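Local coordinates for (R)-specific enoyl-CoA hydratase (PDB 5CPG), which catalyses the reversible, (R)-specific hydration of trans-2-enoyl-CoA to (R)-3-hydroxyacyl-CoA as a MaoC-family hydratase with a hotdog fold, at residues P78-G84 with E132-P138; S21-E25 with V93-L99; S1-P7 with E140-L146. All blocks are in the same frame, centred on the assembly; numbering follows the deposited sequence.

In the fold
Interactions 1 and 2 both hold strands of the five-stranded hotdog sheet, at its two outermost pairings within the chain: 81-89 with 127-136, and 16-22 with 98-109. Their centres lie about 26 Å apart, on opposite sides of the chain's centre, and each is partly buried. Interaction 1 sits at the subunit interface and is distorted by a beta bulge. Interaction 2 relies on a beta turn and an isoleucine packed among apolar neighbours. Interaction 3 is a surface contact, a small two-stranded ribbon joining the N-terminal segment to the chain that follows strand 127-136. It is richer in side-chain hydrogen bonds and touches interaction 1 through Asn5 and the Pro78 carbonyl.

Interaction 1: P78-G84 with E132-P138; sequences PGTIYLG and EAEIMAP
A classic beta bulge sets two residues, Leu83 and Gly84, against Glu134 alone, on the antiparallel pairing of strands 81-89 and 127-136 of the hotdog sheet. Glu134 O accepts from Leu83 N (2.9 Å) and from Gly84 N (3.0 Å), both donors lying to one side of the carbonyl plane. Beyond the bulge the ladder is regular: Ile81 and Met136 exchange two backbone bonds.

The bulge turns Leu83 toward the partner strand. Its CB lies 3.4 Å from Glu134 O. With CG beside the backbone N (chi1 -59°), the side chain leans across the strand, CG coming within 4.1 Å of Met136 N. Leu83 CD1 ends beside both the backbone and a carboxylate, 3.9 Å from Ile135 C and 3.8 Å from Glu134 OE2. That same oxygen forms a salt bridge with Arg113.

Tyr82 and Ile135 share another face, on which Ile135 also meets Ile71 of helix 62-73. The Tyr82 ring meets Phe89 of the second subunit, and Gly84 continues the sheet into that chain. At the loop end, the Pro138 ring packs on the 78-80 loop, Pro138 CG 3.3 Å from Pro78 O.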
loop_
_atom_site.group_PDB
_atom_site.type_symbol
_atom_site.label_atom_id
_atom_site.label_comp_id
_atom_site.label_asym_id
_atom_site.label_seq_id
_atom_site.Cartn_x
_atom_site.Cartn_y
_atom_site.Cartn_z
ATOM N N PRO A 78 10.305 -13.086 -7.936
ATOM C CA PRO A 78 9.315 -13.454 -8.964
ATOM C C PRO A 78 8.634 -14.819 -8.788
ATOM O O PRO A 78 9.299 -15.793 -8.472
ATOM C CB PRO A 78 10.142 -13.420 -10.250
ATOM C CG PRO A 78 11.143 -12.368 -9.990
ATOM C CD PRO A 78 11.514 -12.479 -8.525
ATOM N N GLY A 79 7.312 -14.864 -8.966
ATOM C CA GLY A 79 6.542 -16.073 -8.802
ATOM C C GLY A 79 5.811 -16.197 -7.463
ATOM O O GLY A 79 5.059 -17.104 -7.266
ATOM N N THR A 80 6.050 -15.267 -6.549
ATOM C CA THR A 80 5.376 -15.241 -5.257
ATOM C C THR A 80 3.924 -14.787 -5.348
ATOM O O THR A 80 3.611 -13.870 -6.107
ATOM C CB THR A 80 6.122 -14.305 -4.322
ATOM O OG1 THR A 80 7.484 -14.735 -4.244
ATOM C CG2 THR A 80 5.521 -14.279 -2.928
ATOM N N ILE A 81 3.054 -15.437 -4.579
ATOM C CA ILE A 81 1.657 -15.059 -4.464
ATOM C C ILE A 81 1.428 -14.431 -3.088
ATOM O O ILE A 81 1.841 -14.973 -2.071
ATOM C CB ILE A 81 0.721 -16.245 -4.662
ATOM C CG1 ILE A 81 0.923 -16.783 -6.084
ATOM C CG2 ILE A 81 -0.723 -15.825 -4.483
ATOM C CD1 ILE A 81 -0.003 -17.931 -6.412
ATOM N N TYR A 82 0.832 -13.243 -3.074
ATOM C CA TYR A 82 0.565 -12.509 -1.833
ATOM C C TYR A 82 -0.724 -12.945 -1.261
ATOM O O TYR A 82 -1.762 -12.831 -1.918
ATOM C CB TYR A 82 0.611 -11.008 -2.175
ATOM C CG TYR A 82 1.092 -10.010 -1.121
ATOM C CD1 TYR A 82 1.603 -10.389 0.099
ATOM C CD2 TYR A 82 1.124 -8.665 -1.441
ATOM C CE1 TYR A 82 2.063 -9.413 1.034
ATOM C CE2 TYR A 82 1.583 -7.692 -0.527
ATOM C CZ TYR A 82 2.054 -8.065 0.677
ATOM O OH TYR A 82 2.488 -7.052 1.498
ATOM N N LEU A 83 -0.686 -13.503 -0.049
ATOM C CA LEU A 83 -1.923 -13.962 0.568
ATOM C C LEU A 83 -2.423 -12.993 1.620
ATOM O O LEU A 83 -3.620 -12.835 1.764
ATOM C CB LEU A 83 -1.752 -15.329 1.194
ATOM C CG LEU A 83 -1.331 -16.386 0.184
ATOM C CD1 LEU A 83 -1.081 -17.655 0.942
ATOM C CD2 LEU A 83 -2.464 -16.608 -0.805
ATOM N N GLY A 84 -1.522 -12.386 2.405
ATOM C CA GLY A 84 -1.967 -11.475 3.446
ATOM C C GLY A 84 -0.824 -10.611 3.955
ATOM O O GLY A 84 0.370 -10.979 3.799
ATOM N N GLU A 132 3.877 -8.581 9.405
ATOM C CA GLU A 132 4.221 -9.858 8.836
ATOM C C GLU A 132 3.362 -10.137 7.592
ATOM O O GLU A 132 2.244 -9.628 7.476
ATOM C CB GLU A 132 4.058 -10.968 9.900
ATOM C CG GLU A 132 2.778 -10.867 10.764
ATOM C CD GLU A 132 2.839 -9.866 11.972
ATOM O OE1 GLU A 132 3.943 -9.525 12.471
ATOM O OE2 GLU A 132 1.749 -9.431 12.439
ATOM N N ALA A 133 3.936 -10.875 6.647
ATOM C CA ALA A 133 3.247 -11.247 5.419
ATOM C C ALA A 133 2.993 -12.750 5.379
ATOM O O ALA A 133 3.796 -13.528 5.906
ATOM C CB ALA A 133 4.087 -10.850 4.214
ATOM N N GLU A 134 1.914 -13.167 4.728
ATOM C CA GLU A 134 1.725 -14.573 4.414
ATOM C C GLU A 134 1.769 -14.635 2.891
ATOM O O GLU A 134 1.090 -13.855 2.206
ATOM C CB GLU A 134 0.394 -15.129 4.963
ATOM C CG GLU A 134 0.202 -16.656 4.664
ATOM C CD GLU A 134 -1.228 -17.182 5.000
ATOM O OE1 GLU A 134 -2.038 -16.460 5.645
ATOM O OE2 GLU A 134 -1.554 -18.326 4.612
ATOM N N ILE A 135 2.620 -15.501 2.370
ATOM C CA ILE A 135 2.769 -15.658 0.925
ATOM C C ILE A 135 2.784 -17.129 0.538
ATOM O O ILE A 135 3.011 -18.002 1.368
ATOM C CB ILE A 135 4.081 -14.984 0.431
ATOM C CG1 ILE A 135 5.269 -15.655 1.131
ATOM C CG2 ILE A 135 4.005 -13.445 0.706
ATOM C CD1 ILE A 135 6.661 -15.137 0.709
ATOM N N MET A 136 2.564 -17.390 -0.749
ATOM C CA MET A 136 2.918 -18.678 -1.338
ATOM C C MET A 136 4.181 -18.474 -2.142
ATOM O O MET A 136 4.213 -17.702 -3.108
ATOM C CB MET A 136 1.771 -19.214 -2.213
ATOM C CG MET A 136 2.084 -20.593 -2.794
ATOM S SD MET A 136 0.629 -21.259 -3.609
ATOM C CE MET A 136 -0.565 -20.923 -2.343
ATOM N N ALA A 137 5.255 -19.143 -1.730
ATOM C CA ALA A 137 6.524 -18.924 -2.397
ATOM C C ALA A 137 6.528 -19.693 -3.705
ATOM O O ALA A 137 5.734 -20.626 -3.878
ATOM C CB ALA A 137 7.700 -19.385 -1.478
ATOM N N PRO A 138 7.420 -19.318 -4.627
ATOM C CA PRO A 138 7.465 -19.950 -5.947
ATOM C C PRO A 138 7.893 -21.404 -5.815
ATOM O O PRO A 138 8.749 -21.685 -4.985
ATOM C CB PRO A 138 8.532 -19.144 -6.703
ATOM C CG PRO A 138 8.696 -17.884 -5.942
ATOM C CD PRO A 138 8.392 -18.215 -4.509
#

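Interaction 2: S21-E25 with V93-L99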
loop_
_atom_site.group_PDB
_atom_site.type_symbol
_atom_site.label_atom_id
_atom_site.label_comp_id
_atom_site.label_asym_id
_atom_site.label_seq_id
_atom_site.Cartn_x
_atom_site.Cartn_y
_atom_site.Cartn_z
ATOM N N SER A 21 14.773 2.557 0.002
ATOM C CA SER A 21 14.133 3.569 -0.822
ATOM C C SER A 21 14.257 4.934 -0.166
ATOM O O SER A 21 14.100 5.081 1.032
ATOM C CB SER A 21 12.662 3.233 -1.054
ATOM O OG SER A 21 12.057 4.194 -1.907
ATOM N N SER A 22 14.546 5.957 -0.965
ATOM C CA SER A 22 14.586 7.287 -0.404
ATOM C C SER A 22 13.178 7.867 -0.444
ATOM O O SER A 22 12.420 7.532 -1.325
ATOM C CB SER A 22 15.544 8.161 -1.207
ATOM O OG SER A 22 15.177 8.097 -2.581
ATOM N N ILE A 23 12.832 8.716 0.513
ATOM C CA ILE A 23 11.524 9.367 0.519
ATOM C C ILE A 23 11.625 10.785 -0.058
ATOM O O ILE A 23 11.881 11.759 0.642
ATOM C CB ILE A 23 10.937 9.439 1.929
ATOM C CG1 ILE A 23 10.995 8.044 2.570
ATOM C CG2 ILE A 23 9.491 9.916 1.859
ATOM C CD1 ILE A 23 10.287 7.005 1.778
ATOM N N ALA A 24 11.384 10.878 -1.350
ATOM C CA ALA A 24 11.553 12.146 -2.039
ATOM C C ALA A 24 10.191 12.710 -2.372
ATOM O O ALA A 24 9.164 12.059 -2.220
ATOM C CB ALA A 24 12.391 11.930 -3.321
ATOM N N GLU A 25 10.173 13.940 -2.840
ATOM C CA GLU A 25 8.920 14.599 -3.167
ATOM C C GLU A 25 8.121 13.760 -4.165
ATOM O O GLU A 25 6.919 13.658 -4.112
ATOM C CB GLU A 25 9.213 15.982 -3.765
ATOM C CG GLU A 25 7.939 16.710 -4.171
ATOM C CD GLU A 25 8.156 18.085 -4.757
ATOM O OE1 GLU A 25 8.971 18.186 -5.696
ATOM O OE2 GLU A 25 7.476 19.037 -4.294
ATOM N N VAL A 93 6.929 8.933 8.789
ATOM C CA VAL A 93 8.026 9.025 7.843
ATOM C C VAL A 93 7.959 10.408 7.218
ATOM O O VAL A 93 6.880 10.820 6.757
ATOM C CB VAL A 93 7.913 7.953 6.768
ATOM C CG1 VAL A 93 9.054 8.092 5.717
ATOM C CG2 VAL A 93 7.911 6.541 7.422
ATOM N N LYS A 94 9.085 11.123 7.201
ATOM C CA LYS A 94 9.050 12.511 6.754
ATOM C C LYS A 94 9.739 12.643 5.414
ATOM O O LYS A 94 10.531 11.771 5.035
ATOM C CB LYS A 94 9.697 13.424 7.806
ATOM C CG LYS A 94 8.997 13.333 9.168
ATOM C CD LYS A 94 9.656 14.188 10.236
ATOM C CE LYS A 94 11.076 13.735 10.518
ATOM N NZ LYS A 94 11.569 14.167 11.862
ATOM N N LEU A 95 9.398 13.693 4.683
ATOM C CA LEU A 95 10.114 14.039 3.466
ATOM C C LEU A 95 11.599 14.082 3.754
ATOM O O LEU A 95 12.027 14.693 4.740
ATOM C CB LEU A 95 9.633 15.391 2.945
ATOM C CG LEU A 95 10.284 15.901 1.669
ATOM C CD1 LEU A 95 9.980 14.953 0.510
ATOM C CD2 LEU A 95 9.731 17.315 1.398
ATOM N N GLY A 96 12.400 13.411 2.923
ATOM C CA GLY A 96 13.831 13.379 3.191
ATOM C C GLY A 96 14.352 12.277 4.096
ATOM O O GLY A 96 15.544 12.217 4.399
ATOM N N ASP A 97 13.474 11.392 4.557
ATOM C CA ASP A 97 13.917 10.194 5.259
ATOM C C ASP A 97 14.377 9.158 4.247
ATOM O O ASP A 97 14.088 9.297 3.065
ATOM C CB ASP A 97 12.767 9.616 6.115
ATOM C CG ASP A 97 12.507 10.424 7.361
ATOM O OD1 ASP A 97 13.299 11.318 7.686
ATOM O OD2 ASP A 97 11.497 10.173 8.053
ATOM N N ASP A 98 15.107 8.113 4.690
ATOM C CA ASP A 98 15.455 6.984 3.818
ATOM C C ASP A 98 14.984 5.744 4.533
ATOM O O ASP A 98 15.248 5.610 5.712
ATOM C CB ASP A 98 16.960 6.869 3.569
ATOM C CG ASP A 98 17.473 7.899 2.595
ATOM O OD1 ASP A 98 17.269 7.711 1.371
ATOM O OD2 ASP A 98 18.125 8.866 3.052
ATOM N N LEU A 99 14.313 4.858 3.829
ATOM C CA LEU A 99 13.768 3.683 4.508
ATOM C C LEU A 99 14.480 2.426 4.060
ATOM O O LEU A 99 14.871 2.279 2.914
ATOM C CB LEU A 99 12.261 3.545 4.233
ATOM C CG LEU A 99 11.431 4.728 4.652
ATOM C CD1 LEU A 99 9.952 4.420 4.354
ATOM C CD2 LEU A 99 11.634 5.035 6.127
#
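Ser21 and Leu99 form the hydrogen-bonded pair where strand 16-22, outermost of the hotdog sheet within the chain, meets the start of strand 98-109, and the neighbouring type II beta turn Lys94-Asp97 extends the contact toward a helix start. Ser21 N donates to Leu99 O, and Leu99 N returns a bond to Ser21 O at 2.8 Å. Beyond the ladder the backbone of Ile23 takes over: its N donates to Asp97 O, and its O accepts from Gly96 N (2.9 Å), so this one residue is joined to both the third and the last position of the turn. Gly96 adopts the positive phi of 88° expected at the third position of a type II turn.

The Ile23 side chain fills the angle between turn and strand. Its CG1 sits beside the backbone N (chi1 -51°); the Ile23 and Val93 side chains cross at about a right angle, Ile23 CG1 3.7 Å from Val93 CG1. The bend at chi2 sends Ile23 CD1 on to Leu99 CD1, also 3.7 Å away, while CG2 comes near Lys94 O. From the turn itself, Leu95 CD1 comes within 3.5 Å of Glu25 N.

Asp97 N closes the turn on Lys94 O, and Asp97 OD2 accepts from Lys94 N at 2.7 Å, met from above the carboxylate plane, while OD1 accepts from Gln123.

Ala24 is the N-cap residue of helix 25-35, whose Leu28 packs on both Ile23 and Leu95. Helix 62-73 covers the sheet side, with Leu62 against Ile23 and Leu66 against Ser21 and Leu99.

Interaction 3: S1-P7 with E140-L146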
loop_
_atom_site.group_PDB
_atom_site.type_symbol
_atom_site.label_atom_id
_atom_site.label_comp_id
_atom_site.label_asym_id
_atom_site.label_seq_id
_atom_site.Cartn_x
_atom_site.Cartn_y
_atom_site.Cartn_z
ATOM N N SER A 1 19.873 -6.215 -16.079
ATOM C CA SER A 1 20.036 -7.523 -15.459
ATOM C C SER A 1 18.701 -8.242 -15.333
ATOM O O SER A 1 17.632 -7.666 -15.571
ATOM C CB SER A 1 20.678 -7.392 -14.073
ATOM O OG SER A 1 21.796 -6.518 -14.105
ATOM N N GLN A 2 18.771 -9.508 -14.953
ATOM C CA GLN A 2 17.576 -10.267 -14.624
ATOM C C GLN A 2 17.514 -10.530 -13.129
ATOM O O GLN A 2 18.548 -10.612 -12.457
ATOM C CB GLN A 2 17.552 -11.571 -15.387
ATOM C CG GLN A 2 16.978 -11.448 -16.748
ATOM C CD GLN A 2 16.607 -12.792 -17.264
ATOM O OE1 GLN A 2 17.080 -13.800 -16.735
ATOM N NE2 GLN A 2 15.742 -12.840 -18.281
ATOM N N VAL A 3 16.293 -10.657 -12.617
ATOM C CA VAL A 3 16.075 -10.956 -11.209
ATOM C C VAL A 3 15.755 -12.436 -11.038
ATOM O O VAL A 3 14.857 -12.945 -11.704
ATOM C CB VAL A 3 14.928 -10.087 -10.641
ATOM C CG1 VAL A 3 14.646 -10.455 -9.188
ATOM C CG2 VAL A 3 15.317 -8.626 -10.753
ATOM N N GLN A 4 16.501 -13.123 -10.168
ATOM C CA GLN A 4 16.243 -14.545 -9.897
ATOM C C GLN A 4 15.481 -14.683 -8.598
ATOM O O GLN A 4 15.763 -13.952 -7.631
ATOM C CB GLN A 4 17.539 -15.357 -9.809
ATOM C CG GLN A 4 18.287 -15.465 -11.132
ATOM C CD GLN A 4 19.423 -16.484 -11.098
ATOM O OE1 GLN A 4 19.639 -17.167 -10.091
ATOM N NE2 GLN A 4 20.145 -16.596 -12.210
ATOM N N ASN A 5 14.505 -15.589 -8.568
ATOM C CA ASN A 5 13.791 -15.813 -7.316
ATOM C C ASN A 5 14.516 -16.805 -6.426
ATOM O O ASN A 5 15.574 -17.341 -6.773
ATOM C CB ASN A 5 12.359 -16.273 -7.566
ATOM C CG ASN A 5 12.259 -17.631 -8.235
ATOM O OD1 ASN A 5 13.260 -18.289 -8.526
ATOM N ND2 ASN A 5 11.032 -18.061 -8.476
ATOM N N ILE A 6 13.965 -16.969 -5.241
ATOM C CA ILE A 6 14.369 -17.996 -4.288
ATOM C C ILE A 6 13.142 -18.880 -4.020
ATOM O O ILE A 6 12.244 -18.507 -3.239
ATOM C CB ILE A 6 14.888 -17.387 -2.982
ATOM C CG1 ILE A 6 15.902 -16.263 -3.235
ATOM C CG2 ILE A 6 15.455 -18.472 -2.035
ATOM C CD1 ILE A 6 17.150 -16.699 -3.947
ATOM N N PRO A 7 13.084 -20.051 -4.672
ATOM C CA PRO A 7 11.936 -20.952 -4.542
ATOM C C PRO A 7 11.808 -21.511 -3.141
ATOM O O PRO A 7 12.755 -21.441 -2.362
ATOM C CB PRO A 7 12.244 -22.083 -5.540
ATOM C CG PRO A 7 13.330 -21.541 -6.420
ATOM C CD PRO A 7 14.113 -20.608 -5.569
ATOM N N GLU A 140 9.148 -23.186 -8.495
ATOM C CA GLU A 140 10.300 -23.423 -9.379
ATOM C C GLU A 140 11.214 -22.212 -9.495
ATOM O O GLU A 140 10.804 -21.060 -9.252
ATOM C CB GLU A 140 9.826 -23.831 -10.767
ATOM C CG GLU A 140 9.206 -22.686 -11.562
ATOM C CD GLU A 140 7.764 -22.367 -11.155
ATOM O OE1 GLU A 140 7.246 -22.985 -10.196
ATOM O OE2 GLU A 140 7.153 -21.483 -11.799
ATOM N N LYS A 141 12.469 -22.473 -9.842
ATOM C CA LYS A 141 13.457 -21.416 -9.974
ATOM C C LYS A 141 13.103 -20.588 -11.194
ATOM O O LYS A 141 12.633 -21.121 -12.206
ATOM C CB LYS A 141 14.863 -21.989 -10.103
ATOM C CG LYS A 141 15.989 -20.966 -10.020
ATOM C CD LYS A 141 16.126 -20.371 -8.627
ATOM C CE LYS A 141 17.388 -19.534 -8.492
ATOM N NZ LYS A 141 17.590 -19.128 -7.062
ATOM N N LEU A 142 13.325 -19.281 -11.088
ATOM C CA LEU A 142 12.847 -18.339 -12.083
ATOM C C LEU A 142 13.808 -17.192 -12.258
ATOM O O LEU A 142 14.423 -16.730 -11.293
ATOM C CB LEU A 142 11.489 -17.797 -11.687
ATOM C CG LEU A 142 10.264 -18.450 -12.277
ATOM C CD1 LEU A 142 9.063 -18.012 -11.465
ATOM C CD2 LEU A 142 10.151 -17.994 -13.709
ATOM N N SER A 143 13.945 -16.751 -13.502
ATOM C CA SER A 143 14.743 -15.574 -13.827
ATOM C C SER A 143 13.870 -14.685 -14.727
ATOM O O SER A 143 13.337 -15.127 -15.745
ATOM C CB SER A 143 16.055 -15.971 -14.505
ATOM O OG SER A 143 17.057 -14.986 -14.326
ATOM N N VAL A 144 13.676 -13.440 -14.320
ATOM C CA VAL A 144 12.690 -12.609 -14.980
ATOM C C VAL A 144 13.279 -11.219 -15.220
ATOM O O VAL A 144 13.955 -10.676 -14.359
ATOM C CB VAL A 144 11.403 -12.500 -14.125
ATOM C CG1 VAL A 144 10.403 -11.531 -14.750
ATOM C CG2 VAL A 144 10.779 -13.884 -13.927
ATOM N N GLU A 145 13.060 -10.670 -16.411
ATOM C CA GLU A 145 13.454 -9.297 -16.673
ATOM C C GLU A 145 12.322 -8.417 -16.151
ATOM O O GLU A 145 11.182 -8.561 -16.601
ATOM C CB GLU A 145 13.684 -9.061 -18.176
ATOM C CG GLU A 145 14.177 -7.664 -18.537
ATOM C CD GLU A 145 15.640 -7.464 -18.170
ATOM O OE1 GLU A 145 16.364 -8.478 -18.092
ATOM O OE2 GLU A 145 16.067 -6.306 -17.952
ATOM N N LEU A 146 12.616 -7.549 -15.193
ATOM C CA LEU A 146 11.612 -6.582 -14.756
ATOM C C LEU A 146 11.307 -5.577 -15.867
ATOM O O LEU A 146 12.181 -5.233 -16.657
ATOM C CB LEU A 146 12.072 -5.856 -13.482
ATOM C CG LEU A 146 12.291 -6.644 -12.169
ATOM C CD1 LEU A 146 12.597 -5.712 -10.992
ATOM C CD2 LEU A 146 11.142 -7.594 -11.807
HETATM O O HOH W 1 15.401 -6.981 -14.528
#
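Asn5 turns its amide across the base of Leu142, using both ends of the group on the opposite segment. Asn5 OD1 accepts from Leu142 N at 2.7 Å, the donor standing above the carbonyl plane. ND2 gives a straighter bond to Glu140 O (3.1 Å, 162°), which lies close to the amide plane. A chi1 of 65° places this amide between the backbone N and carbonyl carbon, and the two bonds, with a third from ND2 to Pro78 O, hold its rotation.

Lys141 runs obliquely past the Pro7 ring, Lys141 CD 3.7 Å from Pro7 CD. Bent at chi2, it brings NZ to Asn5 O at 2.7 Å, nearly in line with that carbonyl; NZ also forms a salt bridge with Glu10.

Farther along, Val3 pairs with Val144 through two backbone bonds. The extended Gln2 side chain brings OE1 to Ser143 OG, which donates at 2.7 Å from above the amide plane. On the other face the Val3 and Leu146 side chains cross at a slant, Val3 CG2 3.9 Å from Leu146 CG. A water links Ser1 O to Leu146 N.

The result is a separate two-stranded antiparallel ribbon, joined to the loop that leads into strand 81-89. Val3 and Val144 rest on Pro78 of that loop; Val144 also packs on Pro40 of the second subunit, and Leu146 on that subunit's Arg38.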